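Epsin-3 (Saccharomyces cerevisiae, PDB 3ONK) helps recruit clathrin to the Golgi network and endosomes and binds membranes enriched in phosphatidylinositol-3,5-bisphosphate, this chain being its ENTH domain. Local coordinates at residues Arg45-Leu49 with Arg84-Thr89. Numbering follows the deposited sequence.
Sequences REEIL and RFIDDT
In both Arg45 and Phe85, CG lies anti to the backbone N (chi1 177°), which brings the arginine chain and the ring together; the two run alongside each other with opposite sense. Arg45 CG lies at the ring edge, 4.0 Å from Phe85 CD2. Farther out the Arg45 chain bends at chi3 (-40°), bringing its guanidinium beneath the start of Arg84: Arg84 CB sits over the centre of one guanidinium face, 3.8 Å from Arg45 CZ. The extended Arg84 chain then carries its own guanidinium away. Leu49 CD1 touches both Phe85 CE2 and Asp88 CB, each 3.8 Å away, while Ile48 CG2 approaches Phe85 CE2 at 4.2 Å. On the ring's own helix, Thr89 OG1 lies above the ring plane, offset toward its rim, and donates to Phe85 O (2.7 Å). Thr89 N and OG1 reach that oxygen from opposite faces of the carbonyl plane. The contact joins helices 42-57 and 83-90 of the all-helical ENTH domain, their segments 41° from parallel; Leu74 and Leu77 of helix 64-80 also touch Phe85. Arg45 NE is hydrogen-bonded to Thr39 O, in the loop before its helix. An alanine in place of Arg45 is likely to leave Thr39 O without this donor and open a gap beside Phe85 and Arg84 CB. No hydrogen bond or salt bridge spans the segments, and the placing of the Asp88 carboxylate beside Arg45 is doubtful, so the contact probably rests mainly on van der Waals packing of the Arg45 chain and guanidinium face, Leu49 and Phe85, with Asp88 adding at most a diffuse attraction.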
ATOM      1  N   ARG A  45      -5.581   7.875 -10.330  1.00 22.96           N
ATOM      2  CA  ARG A  45      -4.309   7.796  -9.633  1.00 23.04           C
ATOM      3  C   ARG A  45      -4.422   8.607  -8.333  1.00 23.53           C
ATOM      4  O   ARG A  45      -4.079   8.125  -7.256  1.00 24.38           O
ATOM      5  CB  ARG A  45      -3.150   8.291 -10.526  1.00 21.86           C
ATOM      6  CG  ARG A  45      -1.765   8.306  -9.848  1.00 27.17           C
ATOM      7  CD  ARG A  45      -0.701   9.007 -10.724  1.00 24.12           C
ATOM      8  NE  ARG A  45      -0.917   8.615 -12.097  1.00 31.13           N
ATOM      9  CZ  ARG A  45      -1.042   9.435 -13.126  1.00 22.54           C
ATOM     10  NH1 ARG A  45      -0.905  10.743 -12.985  1.00 25.27           N
ATOM     11  NH2 ARG A  45      -1.282   8.913 -14.321  1.00 30.21           N
ATOM     12  N   GLU A  46      -4.935   9.830  -8.429  1.00 24.15           N
ATOM     13  CA  GLU A  46      -5.118  10.665  -7.241  1.00 25.97           C
ATOM     14  C   GLU A  46      -6.152  10.083  -6.276  1.00 24.18           C
ATOM     15  O   GLU A  46      -5.976  10.152  -5.058  1.00 22.66           O
ATOM     16  CB  GLU A  46      -5.493  12.103  -7.631  1.00 30.19           C
ATOM     17  CG  GLU A  46      -4.492  13.157  -7.145  1.00 40.20           C
ATOM     18  CD  GLU A  46      -4.459  14.408  -8.020  1.00 46.13           C
ATOM     19  OE1 GLU A  46      -5.191  14.444  -9.037  1.00 52.66           O
ATOM     20  OE2 GLU A  46      -3.702  15.354  -7.694  1.00 37.29           O
ATOM     21  N   GLU A  47      -7.224   9.499  -6.808  1.00 23.65           N
ATOM     22  CA  GLU A  47      -8.225   8.844  -5.947  1.00 24.87           C
ATOM     23  C   GLU A  47      -7.605   7.747  -5.110  1.00 24.31           C
ATOM     24  O   GLU A  47      -7.868   7.638  -3.911  1.00 24.35           O
ATOM     25  CB  GLU A  47      -9.364   8.250  -6.774  1.00 23.50           C
ATOM     26  CG  GLU A  47     -10.236   9.284  -7.424  1.00 22.15           C
ATOM     27  CD  GLU A  47     -11.333   8.682  -8.271  1.00 24.73           C
ATOM     28  OE1 GLU A  47     -11.957   9.453  -9.019  1.00 32.51           O
ATOM     29  OE2 GLU A  47     -11.573   7.452  -8.204  1.00 23.14           O
ATOM     30  N   ILE A  48      -6.776   6.939  -5.758  1.00 21.91           N
ATOM     31  CA  ILE A  48      -6.120   5.796  -5.122  1.00 22.21           C
ATOM     32  C   ILE A  48      -5.169   6.282  -4.046  1.00 24.43           C
ATOM     33  O   ILE A  48      -5.124   5.738  -2.950  1.00 25.06           O
ATOM     34  CB  ILE A  48      -5.307   4.972  -6.164  1.00 26.53           C
ATOM     35  CG1 ILE A  48      -6.232   4.371  -7.227  1.00 25.47           C
ATOM     36  CG2 ILE A  48      -4.515   3.881  -5.499  1.00 19.40           C
ATOM     37  CD1 ILE A  48      -5.482   3.851  -8.433  1.00 22.14           C
ATOM     38  N   LEU A  49      -4.410   7.317  -4.386  1.00 25.13           N
ATOM     39  CA  LEU A  49      -3.449   7.935  -3.483  1.00 28.97           C
ATOM     40  C   LEU A  49      -4.092   8.401  -2.164  1.00 26.53           C
ATOM     41  O   LEU A  49      -3.683   7.987  -1.080  1.00 31.97           O
ATOM     42  CB  LEU A  49      -2.818   9.133  -4.199  1.00 30.31           C
ATOM     43  CG  LEU A  49      -1.383   9.518  -3.857  1.00 36.24           C
ATOM     44  CD1 LEU A  49      -0.404   8.519  -4.485  1.00 28.93           C
ATOM     45  CD2 LEU A  49      -1.094  10.969  -4.319  1.00 33.95           C
ATOM     46  N   ARG A  84       4.256   7.072 -12.982  1.00 24.28           N
ATOM     47  CA  ARG A  84       3.820   8.340 -12.403  1.00 23.89           C
ATOM     48  C   ARG A  84       3.315   8.149 -10.974  1.00 24.07           C
ATOM     49  O   ARG A  84       3.387   9.064 -10.151  1.00 23.56           O
ATOM     50  CB  ARG A  84       2.748   8.991 -13.284  1.00 25.44           C
ATOM     51  CG  ARG A  84       3.315   9.657 -14.561  1.00 37.57           C
ATOM     52  CD  ARG A  84       2.260   9.833 -15.670  1.00 39.01           C
ATOM     53  NE  ARG A  84       2.570  10.919 -16.616  1.00 46.12           N
ATOM     54  CZ  ARG A  84       3.602  10.937 -17.466  1.00 52.41           C
ATOM     55  NH1 ARG A  84       4.469   9.932 -17.509  1.00 49.95           N
ATOM     56  NH2 ARG A  84       3.777  11.976 -18.275  1.00 47.81           N
ATOM     57  N   PHE A  85       2.798   6.960 -10.683  1.00 17.30           N
ATOM     58  CA  PHE A  85       2.298   6.655  -9.343  1.00 18.27           C
ATOM     59  C   PHE A  85       3.426   6.530  -8.316  1.00 20.74           C
ATOM     60  O   PHE A  85       3.246   6.869  -7.142  1.00 16.55           O
ATOM     61  CB  PHE A  85       1.471   5.365  -9.368  1.00 24.11           C
ATOM     62  CG  PHE A  85       0.987   4.936  -8.014  1.00 26.23           C
ATOM     63  CD1 PHE A  85       1.683   3.985  -7.286  1.00 25.66           C
ATOM     64  CD2 PHE A  85      -0.142   5.512  -7.453  1.00 19.27           C
ATOM     65  CE1 PHE A  85       1.237   3.591  -6.038  1.00 23.91           C
ATOM     66  CE2 PHE A  85      -0.577   5.132  -6.205  1.00 19.85           C
ATOM     67  CZ  PHE A  85       0.100   4.164  -5.502  1.00 16.63           C
ATOM     68  N   ILE A  86       4.578   6.003  -8.752  1.00 21.60           N
ATOM     69  CA  ILE A  86       5.782   5.948  -7.914  1.00 19.79           C
ATOM     70  C   ILE A  86       6.272   7.373  -7.652  1.00 21.58           C
ATOM     71  O   ILE A  86       6.655   7.715  -6.534  1.00 21.15           O
ATOM     72  CB  ILE A  86       6.958   5.189  -8.619  1.00 23.17           C
ATOM     73  CG1 ILE A  86       6.509   3.842  -9.197  1.00 27.37           C
ATOM     74  CG2 ILE A  86       8.164   5.055  -7.695  1.00 20.43           C
ATOM     75  CD1 ILE A  86       5.807   2.966  -8.210  1.00 31.86           C
ATOM     76  N   ASP A  87       6.282   8.194  -8.704  1.00 19.28           N
ATOM     77  CA  ASP A  87       6.612   9.608  -8.563  1.00 19.03           C
ATOM     78  C   ASP A  87       5.706  10.222  -7.492  1.00 22.36           C
ATOM     79  O   ASP A  87       6.192  10.836  -6.538  1.00 20.98           O
ATOM     80  CB  ASP A  87       6.445  10.353  -9.898  1.00 23.25           C
ATOM     81  CG  ASP A  87       7.523   9.994 -10.920  1.00 28.54           C
ATOM     82  OD1 ASP A  87       7.387  10.383 -12.099  1.00 37.10           O
ATOM     83  OD2 ASP A  87       8.510   9.328 -10.555  1.00 27.57           O
ATOM     84  N   ASP A  88       4.394  10.045  -7.641  1.00 19.75           N
ATOM     85  CA  ASP A  88       3.428  10.553  -6.651  1.00 19.00           C
ATOM     86  C   ASP A  88       3.746  10.064  -5.240  1.00 20.17           C
ATOM     87  O   ASP A  88       3.845  10.859  -4.310  1.00 19.15           O
ATOM     88  CB  ASP A  88       2.018  10.100  -7.006  1.00 22.41           C
ATOM     89  CG  ASP A  88       1.481  10.773  -8.253  1.00 22.63           C
ATOM     90  OD1 ASP A  88       2.161  11.658  -8.819  1.00 20.38           O
ATOM     91  OD2 ASP A  88       0.359  10.420  -8.658  1.00 26.23           O
ATOM     92  N   THR A  89       3.921   8.752  -5.103  1.00 19.67           N
ATOM     93  CA  THR A  89       4.189   8.124  -3.811  1.00 16.09           C
ATOM     94  C   THR A  89       5.473   8.650  -3.171  1.00 17.69           C
ATOM     95  O   THR A  89       5.542   8.835  -1.963  1.00 17.80           O
ATOM     96  CB  THR A  89       4.275   6.577  -3.943  1.00 17.06           C
ATOM     97  OG1 THR A  89       3.066   6.062  -4.528  1.00 22.29           O
ATOM     98  CG2 THR A  89       4.488   5.938  -2.576  1.00 21.24           C
TER